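Local coordinates for protein ML032222a iGluR (Mnemiopsis leidyi, PDB 4YKI) that probably forms glycine-gated ion channels as a ctenophore glutamate receptor subunit, its ligand-binding domain holding glycine in the cleft between two lobes, at residues S96-F108 with L218-L232. Sequence-based numbering, arbitrary orientation.
Sequences SARKSAIDYSFPF and LPKDSPYKSLIDSHL. With GLY (glycine), chain E.
Lys99 O, one residue after the Arg98 that grips the carboxylate of the bound glycine edge-on (NH1 to OXT, NH2 to O), is tied by a water to the ammonium of Lys220. The extended side chain of Lys220 also reaches Ser100 O; NZ stands 3.3 Å from that oxygen, well above the carbonyl plane, while CE lies against the backbone of Ala101. Another water joins Ala101 O to Lys220 N. Ile102 packs back on helix 75-81, and its CB comes within 3.6 Å of Leu218 O. Asp103 then forms a hydrogen-bonded antiparallel pair with Leu218: Asp103 N donates to Leu218 O at 2.8 Å and Leu218 N to Asp103 O at 2.9 Å. In this periplasmic-binding-protein-like fold, the short strand 103-104, which follows the helix of the ligand-binding Arg98, thus pairs antiparallel with strand 202-218. The Asp103 side chain crosses that of Lys220 at about a right angle, and two waters on OD2 lead to Pro219 O and Asp221 N. Tyr104 O receives Lys225 NZ at 2.8 Å; a bend at the end of the lysine chain (chi4 56°) brings NZ there, and the same ammonium meets the syn lone pair of Asp229 OD2. Ser105 OG donates to Phe106 O, is hydrogen-bonded to Phe216 N as well, and touches Leu232 CD1 at 3.3 Å. Phe106 N donates to Asp229 OD1 at 2.8 Å from above the carboxylate plane, and Phe106 CB rests beside Leu232 CB.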
loop_
_atom_site.group_PDB
_atom_site.type_symbol
_atom_site.label_atom_id
_atom_site.label_comp_id
_atom_site.label_asym_id
_atom_site.label_seq_id
_atom_site.Cartn_x
_atom_site.Cartn_y
_atom_site.Cartn_z
ATOM N N SER B 96 4.004 -12.467 -5.690
ATOM C CA SER B 96 3.613 -13.734 -5.102
ATOM C C SER B 96 4.770 -14.742 -5.067
ATOM O O SER B 96 4.885 -15.529 -4.135
ATOM C CB SER B 96 2.404 -14.310 -5.835
ATOM O OG SER B 96 1.239 -13.529 -5.589
ATOM N N ALA B 97 5.624 -14.736 -6.085
ATOM C CA ALA B 97 6.758 -15.651 -6.104
ATOM C C ALA B 97 7.633 -15.403 -4.858
ATOM O O ALA B 97 7.964 -16.325 -4.131
ATOM C CB ALA B 97 7.577 -15.502 -7.398
ATOM N N ARG B 98 7.983 -14.140 -4.606
ATOM C CA ARG B 98 8.785 -13.780 -3.447
ATOM C C ARG B 98 8.056 -14.137 -2.139
ATOM O O ARG B 98 8.667 -14.641 -1.216
ATOM C CB ARG B 98 9.148 -12.284 -3.491
ATOM C CG ARG B 98 10.240 -11.977 -4.493
ATOM C CD ARG B 98 10.390 -10.491 -4.729
ATOM N NE ARG B 98 11.480 -10.226 -5.649
ATOM C CZ ARG B 98 11.781 -9.026 -6.106
ATOM N NH1 ARG B 98 11.092 -7.957 -5.744
ATOM N NH2 ARG B 98 12.820 -8.885 -6.913
ATOM N N LYS B 99 6.752 -13.871 -2.091
ATOM C CA LYS B 99 5.932 -14.134 -0.915
ATOM C C LYS B 99 5.906 -15.619 -0.564
ATOM O O LYS B 99 5.682 -15.973 0.585
ATOM C CB LYS B 99 4.516 -13.594 -1.138
ATOM C CG LYS B 99 3.567 -13.653 0.067
ATOM C CD LYS B 99 4.050 -12.809 1.245
ATOM C CE LYS B 99 3.037 -12.769 2.394
ATOM N NZ LYS B 99 2.908 -14.082 3.091
ATOM N N SER B 100 6.140 -16.497 -1.535
ATOM C CA SER B 100 6.195 -17.933 -1.232
ATOM C C SER B 100 7.455 -18.325 -0.442
ATOM O O SER B 100 7.485 -19.395 0.162
ATOM C CB SER B 100 6.084 -18.762 -2.520
ATOM O OG SER B 100 7.308 -18.775 -3.225
ATOM N N ALA B 101 8.461 -17.445 -0.429
ATOM C CA ALA B 101 9.758 -17.707 0.194
ATOM C C ALA B 101 10.082 -16.797 1.364
ATOM O O ALA B 101 10.777 -17.232 2.280
ATOM C CB ALA B 101 10.871 -17.609 -0.848
ATOM N N ILE B 102 9.646 -15.535 1.300
ATOM C CA ILE B 102 9.959 -14.533 2.326
ATOM C C ILE B 102 8.694 -13.773 2.709
ATOM O O ILE B 102 7.657 -13.920 2.062
ATOM C CB ILE B 102 11.038 -13.508 1.830
ATOM C CG1 ILE B 102 10.527 -12.621 0.685
ATOM C CG2 ILE B 102 12.330 -14.246 1.436
ATOM C CD1 ILE B 102 11.297 -11.295 0.544
ATOM N N ASP B 103 8.796 -12.970 3.759
ATOM C CA ASP B 103 7.747 -12.035 4.139
ATOM C C ASP B 103 8.114 -10.634 3.679
ATOM O O ASP B 103 9.267 -10.340 3.315
ATOM C CB ASP B 103 7.546 -12.026 5.653
ATOM C CG ASP B 103 6.766 -13.240 6.170
ATOM O OD1 ASP B 103 6.181 -14.006 5.375
ATOM O OD2 ASP B 103 6.724 -13.385 7.402
ATOM N N TYR B 104 7.111 -9.768 3.699
ATOM C CA TYR B 104 7.295 -8.345 3.478
ATOM C C TYR B 104 6.900 -7.580 4.730
ATOM O O TYR B 104 6.001 -7.990 5.465
ATOM C CB TYR B 104 6.440 -7.863 2.323
ATOM C CG TYR B 104 6.900 -8.318 0.970
ATOM C CD1 TYR B 104 7.904 -7.632 0.300
ATOM C CD2 TYR B 104 6.322 -9.417 0.340
ATOM C CE1 TYR B 104 8.302 -8.014 -0.957
ATOM C CE2 TYR B 104 6.703 -9.805 -0.928
ATOM C CZ TYR B 104 7.714 -9.107 -1.558
ATOM O OH TYR B 104 8.044 -9.470 -2.829
ATOM N N SER B 105 7.536 -6.433 4.919
ATOM C CA SER B 105 7.095 -5.452 5.896
ATOM C C SER B 105 5.815 -4.760 5.453
ATOM O O SER B 105 5.385 -4.895 4.310
ATOM C CB SER B 105 8.168 -4.378 6.090
ATOM O OG SER B 105 8.243 -3.508 4.975
ATOM N N PHE B 106 5.240 -3.984 6.358
ATOM C CA PHE B 106 4.251 -3.000 5.981
ATOM C C PHE B 106 4.792 -2.171 4.805
ATOM O O PHE B 106 5.959 -1.775 4.823
ATOM C CB PHE B 106 3.945 -2.093 7.170
ATOM C CG PHE B 106 2.746 -1.222 6.949
ATOM C CD1 PHE B 106 1.468 -1.726 7.129
ATOM C CD2 PHE B 106 2.889 0.080 6.503
ATOM C CE1 PHE B 106 0.358 -0.951 6.881
ATOM C CE2 PHE B 106 1.775 0.862 6.253
ATOM C CZ PHE B 106 0.518 0.345 6.443
ATOM N N PRO B 107 3.968 -1.917 3.789
ATOM C CA PRO B 107 4.533 -1.292 2.589
ATOM C C PRO B 107 4.544 0.222 2.670
ATOM O O PRO B 107 3.776 0.798 3.450
ATOM C CB PRO B 107 3.585 -1.772 1.487
ATOM C CG PRO B 107 2.276 -1.930 2.144
ATOM C CD PRO B 107 2.588 -2.394 3.557
ATOM N N PHE B 108 5.368 0.858 1.842
ATOM C CA PHE B 108 5.501 2.306 1.877
ATOM C C PHE B 108 5.266 3.052 0.559
ATOM O O PHE B 108 5.306 4.269 0.561
ATOM C CB PHE B 108 6.853 2.710 2.501
ATOM C CG PHE B 108 8.078 2.278 1.714
ATOM C CD1 PHE B 108 8.642 3.120 0.756
ATOM C CD2 PHE B 108 8.697 1.058 1.959
ATOM C CE1 PHE B 108 9.785 2.737 0.038
ATOM C CE2 PHE B 108 9.837 0.674 1.251
ATOM C CZ PHE B 108 10.370 1.508 0.280
ATOM N N LEU B 218 11.668 -9.478 4.692
ATOM C CA LEU B 218 11.989 -10.086 5.969
ATOM C C LEU B 218 11.937 -11.597 5.845
ATOM O O LEU B 218 11.084 -12.123 5.146
ATOM C CB LEU B 218 10.981 -9.652 7.042
ATOM C CG LEU B 218 11.142 -8.184 7.467
ATOM C CD1 LEU B 218 9.870 -7.604 8.084
ATOM C CD2 LEU B 218 12.309 -8.059 8.412
ATOM N N PRO B 219 12.820 -12.314 6.549
ATOM C CA PRO B 219 12.705 -13.773 6.487
ATOM C C PRO B 219 11.472 -14.237 7.241
ATOM O O PRO B 219 11.055 -13.588 8.192
ATOM C CB PRO B 219 13.983 -14.257 7.176
ATOM C CG PRO B 219 14.334 -13.178 8.089
ATOM C CD PRO B 219 13.834 -11.882 7.521
ATOM N N LYS B 220 10.892 -15.357 6.829
ATOM C CA LYS B 220 9.796 -15.951 7.565
ATOM C C LYS B 220 10.285 -16.224 8.983
ATOM O O LYS B 220 11.453 -16.578 9.215
ATOM C CB LYS B 220 9.303 -17.223 6.875
ATOM C CG LYS B 220 8.591 -16.928 5.561
ATOM C CD LYS B 220 8.091 -18.200 4.904
ATOM C CE LYS B 220 7.239 -17.902 3.688
ATOM N NZ LYS B 220 6.452 -19.072 3.231
ATOM N N ASP B 221 9.392 -15.992 9.933
ATOM C CA ASP B 221 9.658 -16.204 11.344
ATOM C C ASP B 221 10.638 -15.205 11.944
ATOM O O ASP B 221 11.118 -15.426 13.047
ATOM C CB ASP B 221 10.137 -17.639 11.628
ATOM C CG ASP B 221 9.185 -18.687 11.114
ATOM O OD1 ASP B 221 7.965 -18.491 11.246
ATOM O OD2 ASP B 221 9.662 -19.712 10.583
ATOM N N SER B 222 10.902 -14.089 11.263
ATOM C CA SER B 222 11.739 -13.041 11.853
ATOM C C SER B 222 11.144 -12.514 13.170
ATOM O O SER B 222 9.974 -12.162 13.218
ATOM C CB SER B 222 11.863 -11.840 10.911
ATOM O OG SER B 222 12.536 -10.779 11.565
ATOM N N PRO B 223 11.951 -12.394 14.224
ATOM C CA PRO B 223 11.434 -11.806 15.462
ATOM C C PRO B 223 11.298 -10.284 15.388
ATOM O O PRO B 223 10.822 -9.684 16.349
ATOM C CB PRO B 223 12.491 -12.206 16.497
ATOM C CG PRO B 223 13.744 -12.328 15.709
ATOM C CD PRO B 223 13.340 -12.865 14.372
ATOM N N TYR B 224 11.693 -9.672 14.276
ATOM C CA TYR B 224 11.732 -8.213 14.184
ATOM C C TYR B 224 10.612 -7.620 13.346
ATOM O O TYR B 224 10.488 -6.396 13.254
ATOM C CB TYR B 224 13.073 -7.793 13.585
ATOM C CG TYR B 224 14.272 -8.407 14.288
ATOM C CD1 TYR B 224 14.415 -8.323 15.666
ATOM C CD2 TYR B 224 15.251 -9.091 13.573
ATOM C CE1 TYR B 224 15.504 -8.889 16.317
ATOM C CE2 TYR B 224 16.350 -9.657 14.217
ATOM C CZ TYR B 224 16.467 -9.554 15.587
ATOM O OH TYR B 224 17.540 -10.133 16.235
ATOM N N LYS B 225 9.812 -8.474 12.717
ATOM C CA LYS B 225 8.774 -8.017 11.787
ATOM C C LYS B 225 7.751 -7.068 12.422
ATOM O O LYS B 225 7.419 -6.035 11.854
ATOM C CB LYS B 225 8.061 -9.202 11.116
ATOM C CG LYS B 225 6.904 -8.763 10.205
ATOM C CD LYS B 225 6.465 -9.834 9.211
ATOM C CE LYS B 225 5.050 -9.598 8.659
ATOM N NZ LYS B 225 4.863 -8.282 8.022
ATOM N N SER B 226 7.253 -7.422 13.594
ATOM C CA SER B 226 6.225 -6.615 14.235
ATOM C C SER B 226 6.707 -5.192 14.532
ATOM O O SER B 226 5.980 -4.221 14.326
ATOM C CB SER B 226 5.724 -7.299 15.508
ATOM O OG SER B 226 5.042 -8.507 15.194
ATOM N N LEU B 227 7.932 -5.063 15.021
ATOM C CA LEU B 227 8.531 -3.754 15.271
ATOM C C LEU B 227 8.779 -2.960 13.999
ATOM O O LEU B 227 8.470 -1.771 13.926
ATOM C CB LEU B 227 9.833 -3.901 16.049
ATOM C CG LEU B 227 9.653 -4.225 17.521
ATOM C CD1 LEU B 227 10.961 -4.674 18.152
ATOM C CD2 LEU B 227 9.108 -3.000 18.239
ATOM N N ILE B 228 9.332 -3.605 12.988
ATOM C CA ILE B 228 9.563 -2.918 11.724
ATOM C C ILE B 228 8.237 -2.438 11.122
ATOM O O ILE B 228 8.126 -1.286 10.684
ATOM C CB ILE B 228 10.347 -3.812 10.734
ATOM C CG1 ILE B 228 11.764 -4.079 11.258
ATOM C CG2 ILE B 228 10.380 -3.192 9.321
ATOM C CD1 ILE B 228 12.645 -2.859 11.309
ATOM N N ASP B 229 7.218 -3.298 11.140
ATOM C CA ASP B 229 5.896 -2.943 10.609
ATOM C C ASP B 229 5.313 -1.726 11.325
ATOM O O ASP B 229 4.824 -0.793 10.698
ATOM C CB ASP B 229 4.936 -4.133 10.729
ATOM C CG ASP B 229 5.218 -5.242 9.729
ATOM O OD1 ASP B 229 6.047 -5.059 8.811
ATOM O OD2 ASP B 229 4.548 -6.278 9.868
ATOM N N SER B 230 5.361 -1.757 12.649
ATOM C CA SER B 230 4.807 -0.672 13.444
ATOM C C SER B 230 5.482 0.656 13.097
ATOM O O SER B 230 4.832 1.677 12.867
ATOM C CB SER B 230 4.966 -0.965 14.941
ATOM O OG SER B 230 4.058 -1.964 15.374
ATOM N N HIS B 231 6.806 0.632 13.057
ATOM C CA HIS B 231 7.571 1.842 12.838
ATOM C C HIS B 231 7.405 2.354 11.408
ATOM O O HIS B 231 7.311 3.558 11.202
ATOM C CB HIS B 231 9.027 1.631 13.251
ATOM C CG HIS B 231 9.223 1.717 14.732
ATOM N ND1 HIS B 231 9.975 2.698 15.348
ATOM C CD2 HIS B 231 8.806 0.897 15.721
ATOM C CE1 HIS B 231 10.008 2.475 16.650
ATOM N NE2 HIS B 231 9.288 1.400 16.903
ATOM N N LEU B 232 7.308 1.468 10.416
ATOM C CA LEU B 232 7.029 1.921 9.055
ATOM C C LEU B 232 5.628 2.523 8.911
ATOM O O LEU B 232 5.445 3.523 8.218
ATOM C CB LEU B 232 7.246 0.787 8.038
ATOM C CG LEU B 232 8.697 0.369 7.826
ATOM C CD1 LEU B 232 8.735 -0.802 6.883
ATOM C CD2 LEU B 232 9.503 1.518 7.263
HETATM N N GLY E . 12.321 -2.810 -7.471
HETATM C CA GLY E . 12.846 -3.973 -8.223
HETATM C C GLY E . 12.543 -5.305 -7.579
HETATM O O GLY E . 12.864 -6.335 -8.209
HETATM O OXT GLY E . 12.012 -5.335 -6.448
HETATM O O HOH W 1 3.954 -17.580 2.163
HETATM O O HOH W 2 12.197 -16.516 4.574
HETATM O O HOH W 3 8.710 -12.343 8.981
HETATM O O HOH W 4 6.718 -15.565 9.058
#